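Local atomic coordinates of Hpr(Ser) kinase (Coxiella burnetii, PDB entry 3TQF), a protein that probably acts as a bifunctional ATP-binding kinase and phosphatase that adds phosphate to a serine of the carrier protein HPr and removes it again. Residues G40-K52 / G60-I72. Residues are numbered along the deposited sequence; the frame is centred on the assembly and turned at random.
Sequences GHQLVCDDVIDLK and GSCPSVANGYILI
C45 and C62 are joined by a disulfide, SG to SG 2.0 Å, with a torsion of 50° about the S-S bond. Each sulfur stands anti to its own backbone N, and P63 CD lies 3.9 Å from C45 SG. Next to the bridge, D50 and S61 form an antiparallel hydrogen-bonded pair, S61 N to D50 O and D50 N to S61 O, 2.7 Å each. The side chains of both residues leave the sheet on one face, where the D50 carboxylate crosses P63, OD1 4.0 Å from P63 CD. G60 is packed from the other face by L51 CD2. After C62 the chain loops out and returns at 68-71 to meet L43 and D46. L43 and I70 run past one another head to tail, L43 CD2 3.7 Å from I70 CG1, and helix 29-38 packs against both. D46 OD2 comes 3.6 Å from L71 N, not as a hydrogen bond, while OD1 makes a weak hydrogen bond to S30 OG of the probable Walker A P-loop. A classic beta bulge places V44 and C45 opposite F11 of strand 10-14, and the disulfide ties this bulge to the open end of the beta hairpin 48-53/58-61.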
loop_
_atom_site.group_PDB
_atom_site.type_symbol
_atom_site.label_atom_id
_atom_site.label_comp_id
_atom_site.label_asym_id
_atom_site.label_seq_id
_atom_site.Cartn_x
_atom_site.Cartn_y
_atom_site.Cartn_z
ATOM N N GLY A 40 2.407 6.749 -10.723
ATOM C CA GLY A 40 2.622 7.735 -11.786
ATOM C C GLY A 40 3.990 7.678 -12.449
ATOM O O GLY A 40 4.329 8.559 -13.242
ATOM N N HIS A 41 4.774 6.648 -12.138
ATOM C CA HIS A 41 6.099 6.482 -12.728
ATOM C C HIS A 41 5.977 5.668 -14.007
ATOM O O HIS A 41 4.865 5.350 -14.429
ATOM C CB HIS A 41 7.054 5.832 -11.725
ATOM C CG HIS A 41 7.135 6.570 -10.424
ATOM N ND1 HIS A 41 7.413 7.918 -10.352
ATOM C CD2 HIS A 41 6.944 6.158 -9.150
ATOM C CE1 HIS A 41 7.401 8.301 -9.090
ATOM N NE2 HIS A 41 7.119 7.253 -8.341
ATOM N N GLN A 42 7.105 5.344 -14.634
ATOM C CA GLN A 42 7.087 4.748 -15.964
ATOM C C GLN A 42 7.918 3.480 -16.058
ATOM O O GLN A 42 8.947 3.341 -15.399
ATOM C CB GLN A 42 7.597 5.754 -16.999
ATOM C CG GLN A 42 6.708 6.963 -17.183
ATOM C CD GLN A 42 7.334 8.012 -18.079
ATOM O OE1 GLN A 42 8.508 8.356 -17.924
ATOM N NE2 GLN A 42 6.553 8.535 -19.015
ATOM N N LEU A 43 7.457 2.568 -16.910
ATOM C CA LEU A 43 8.164 1.330 -17.216
ATOM C C LEU A 43 9.039 1.532 -18.447
ATOM O O LEU A 43 8.598 2.112 -19.435
ATOM C CB LEU A 43 7.153 0.208 -17.487
ATOM C CG LEU A 43 7.659 -1.119 -18.058
ATOM C CD1 LEU A 43 8.616 -1.809 -17.098
ATOM C CD2 LEU A 43 6.477 -2.012 -18.377
ATOM N N VAL A 44 10.281 1.064 -18.380
ATOM C CA VAL A 44 11.100 0.928 -19.572
ATOM C C VAL A 44 11.084 -0.540 -19.981
ATOM O O VAL A 44 10.733 -0.862 -21.119
ATOM C CB VAL A 44 12.539 1.424 -19.366
ATOM C CG1 VAL A 44 13.276 1.468 -20.692
ATOM C CG2 VAL A 44 12.534 2.797 -18.738
ATOM N N CYS A 45 11.435 -1.431 -19.055
ATOM C CA CYS A 45 11.440 -2.861 -19.356
ATOM C C CYS A 45 11.415 -3.775 -18.127
ATOM O O CYS A 45 11.968 -3.445 -17.080
ATOM C CB CYS A 45 12.664 -3.204 -20.200
ATOM S SG CYS A 45 12.419 -4.631 -21.271
ATOM N N ASP A 46 10.773 -4.932 -18.287
ATOM C CA ASP A 46 10.743 -5.977 -17.270
ATOM C C ASP A 46 11.814 -7.003 -17.619
ATOM O O ASP A 46 12.124 -7.208 -18.796
ATOM C CB ASP A 46 9.361 -6.649 -17.254
ATOM C CG ASP A 46 9.014 -7.293 -15.905
ATOM O OD1 ASP A 46 9.162 -6.625 -14.850
ATOM O OD2 ASP A 46 8.555 -8.463 -15.910
ATOM N N ASP A 47 12.389 -7.624 -16.593
ATOM C CA ASP A 47 13.330 -8.748 -16.742
ATOM C C ASP A 47 14.685 -8.429 -17.381
ATOM O O ASP A 47 15.709 -8.531 -16.712
ATOM C CB ASP A 47 12.687 -9.926 -17.487
ATOM C CG ASP A 47 13.580 -11.162 -17.492
ATOM O OD1 ASP A 47 14.158 -11.482 -16.429
ATOM O OD2 ASP A 47 13.713 -11.812 -18.557
ATOM N N VAL A 48 14.702 -8.084 -18.667
ATOM C CA VAL A 48 15.964 -7.887 -19.401
ATOM C C VAL A 48 16.008 -6.538 -20.116
ATOM O O VAL A 48 14.992 -6.063 -20.610
ATOM C CB VAL A 48 16.188 -9.013 -20.425
ATOM C CG1 VAL A 48 17.373 -8.707 -21.323
ATOM C CG2 VAL A 48 16.406 -10.329 -19.706
ATOM N N ILE A 49 17.196 -5.937 -20.165
ATOM C CA ILE A 49 17.393 -4.603 -20.729
ATOM C C ILE A 49 18.538 -4.607 -21.733
ATOM O O ILE A 49 19.608 -5.134 -21.444
ATOM C CB ILE A 49 17.790 -3.588 -19.640
ATOM C CG1 ILE A 49 16.903 -3.712 -18.414
ATOM C CG2 ILE A 49 17.699 -2.172 -20.160
ATOM C CD1 ILE A 49 17.497 -3.045 -17.214
ATOM N N ASP A 50 18.322 -4.007 -22.901
ATOM C CA ASP A 50 19.420 -3.733 -23.822
ATOM C C ASP A 50 20.119 -2.453 -23.372
ATOM O O ASP A 50 19.457 -1.468 -23.042
ATOM C CB ASP A 50 18.923 -3.575 -25.262
ATOM C CG ASP A 50 18.333 -4.856 -25.828
ATOM O OD1 ASP A 50 18.225 -5.863 -25.093
ATOM O OD2 ASP A 50 17.971 -4.853 -27.020
ATOM N N LEU A 51 21.451 -2.482 -23.351
ATOM C CA LEU A 51 22.258 -1.337 -22.946
ATOM C C LEU A 51 23.152 -0.881 -24.093
ATOM O O LEU A 51 23.569 -1.689 -24.922
ATOM C CB LEU A 51 23.131 -1.701 -21.741
ATOM C CG LEU A 51 22.447 -2.089 -20.426
ATOM C CD1 LEU A 51 23.501 -2.499 -19.415
ATOM C CD2 LEU A 51 21.592 -0.961 -19.865
ATOM N N LYS A 52 23.449 0.416 -24.134
ATOM C CA LYS A 52 24.387 0.967 -25.114
ATOM C C LYS A 52 24.934 2.321 -24.664
ATOM O O LYS A 52 24.355 2.973 -23.798
ATOM C CB LYS A 52 23.719 1.110 -26.486
ATOM C CG LYS A 52 22.539 2.077 -26.506
ATOM C CD LYS A 52 21.935 2.217 -27.901
ATOM C CE LYS A 52 20.654 3.056 -27.867
ATOM N NZ LYS A 52 20.093 3.291 -29.227
ATOM N N GLY A 60 19.462 2.694 -21.600
ATOM C CA GLY A 60 18.827 1.386 -21.483
ATOM C C GLY A 60 17.534 1.343 -22.275
ATOM O O GLY A 60 16.701 2.240 -22.160
ATOM N N SER A 61 17.366 0.294 -23.074
ATOM C CA SER A 61 16.205 0.157 -23.945
ATOM C C SER A 61 15.656 -1.261 -23.897
ATOM O O SER A 61 16.404 -2.219 -23.725
ATOM C CB SER A 61 16.580 0.524 -25.376
ATOM O OG SER A 61 17.883 0.067 -25.675
ATOM N N CYS A 62 14.340 -1.378 -24.051
ATOM C CA CYS A 62 13.649 -2.662 -23.992
ATOM C C CYS A 62 13.564 -3.209 -25.408
ATOM O O CYS A 62 13.258 -2.464 -26.335
ATOM C CB CYS A 62 12.241 -2.453 -23.430
ATOM S SG CYS A 62 11.346 -3.938 -22.863
ATOM N N PRO A 63 13.841 -4.509 -25.590
ATOM C CA PRO A 63 13.652 -5.085 -26.923
ATOM C C PRO A 63 12.167 -5.176 -27.264
ATOM O O PRO A 63 11.342 -5.304 -26.358
ATOM C CB PRO A 63 14.284 -6.480 -26.810
ATOM C CG PRO A 63 14.329 -6.794 -25.364
ATOM C CD PRO A 63 14.309 -5.500 -24.603
ATOM N N SER A 64 11.838 -5.097 -28.552
ATOM C CA SER A 64 10.446 -5.153 -29.017
ATOM C C SER A 64 9.731 -6.415 -28.524
ATOM O O SER A 64 10.324 -7.260 -27.861
ATOM C CB SER A 64 10.389 -5.127 -30.558
ATOM O OG SER A 64 11.220 -4.122 -31.108
ATOM N N VAL A 65 8.455 -6.539 -28.868
ATOM C CA VAL A 65 7.664 -7.732 -28.569
ATOM C C VAL A 65 7.336 -7.793 -27.088
ATOM O O VAL A 65 6.165 -7.830 -26.714
ATOM C CB VAL A 65 8.356 -9.049 -29.023
ATOM C CG1 VAL A 65 7.409 -10.234 -28.863
ATOM C CG2 VAL A 65 8.821 -8.942 -30.473
ATOM N N ALA A 66 8.373 -7.810 -26.252
ATOM C CA ALA A 66 8.215 -7.715 -24.800
ATOM C C ALA A 66 7.886 -6.300 -24.335
ATOM O O ALA A 66 7.431 -6.116 -23.214
ATOM C CB ALA A 66 9.479 -8.199 -24.102
ATOM N N ASN A 67 8.119 -5.303 -25.180
ATOM C CA ASN A 67 7.913 -3.914 -24.786
ATOM C C ASN A 67 6.479 -3.632 -24.342
ATOM O O ASN A 67 5.526 -3.942 -25.056
ATOM C CB ASN A 67 8.287 -2.964 -25.924
ATOM C CG ASN A 67 8.508 -1.547 -25.444
ATOM O OD1 ASN A 67 9.385 -1.294 -24.621
ATOM N ND2 ASN A 67 7.712 -0.615 -25.950
ATOM N N GLY A 68 6.340 -3.046 -23.155
ATOM C CA GLY A 68 5.034 -2.669 -22.617
ATOM C C GLY A 68 4.377 -3.717 -21.735
ATOM O O GLY A 68 3.339 -3.447 -21.133
ATOM N N TYR A 69 4.979 -4.903 -21.644
ATOM C CA TYR A 69 4.391 -6.014 -20.900
ATOM C C TYR A 69 5.156 -6.341 -19.617
ATOM O O TYR A 69 6.382 -6.251 -19.574
ATOM C CB TYR A 69 4.306 -7.254 -21.783
ATOM C CG TYR A 69 3.362 -7.093 -22.950
ATOM C CD1 TYR A 69 1.988 -7.221 -22.779
ATOM C CD2 TYR A 69 3.840 -6.810 -24.226
ATOM C CE1 TYR A 69 1.117 -7.075 -23.849
ATOM C CE2 TYR A 69 2.978 -6.664 -25.299
ATOM C CZ TYR A 69 1.618 -6.796 -25.104
ATOM O OH TYR A 69 0.759 -6.650 -26.165
ATOM N N ILE A 70 4.402 -6.714 -18.582
ATOM C CA ILE A 70 4.929 -7.124 -17.281
ATOM C C ILE A 70 4.289 -8.454 -16.921
ATOM O O ILE A 70 3.106 -8.647 -17.165
ATOM C CB ILE A 70 4.552 -6.104 -16.177
ATOM C CG1 ILE A 70 5.474 -4.893 -16.220
ATOM C CG2 ILE A 70 4.621 -6.725 -14.784
ATOM C CD1 ILE A 70 5.184 -3.880 -15.108
ATOM N N LEU A 71 5.065 -9.362 -16.345
ATOM C CA LEU A 71 4.530 -10.625 -15.849
ATOM C C LEU A 71 4.477 -10.592 -14.323
ATOM O O LEU A 71 5.472 -10.272 -13.666
ATOM C CB LEU A 71 5.394 -11.795 -16.322
ATOM C CG LEU A 71 5.001 -13.191 -15.821
ATOM C CD1 LEU A 71 3.642 -13.609 -16.369
ATOM C CD2 LEU A 71 6.063 -14.213 -16.197
ATOM N N ILE A 72 3.310 -10.910 -13.769
ATOM C CA ILE A 72 3.126 -11.021 -12.326
ATOM C C ILE A 72 2.391 -12.321 -12.047
ATOM O O ILE A 72 1.281 -12.524 -12.536
ATOM C CB ILE A 72 2.314 -9.841 -11.764
ATOM C CG1 ILE A 72 3.101 -8.535 -11.910
ATOM C CG2 ILE A 72 1.965 -10.077 -10.303
ATOM C CD1 ILE A 72 2.388 -7.328 -11.334
#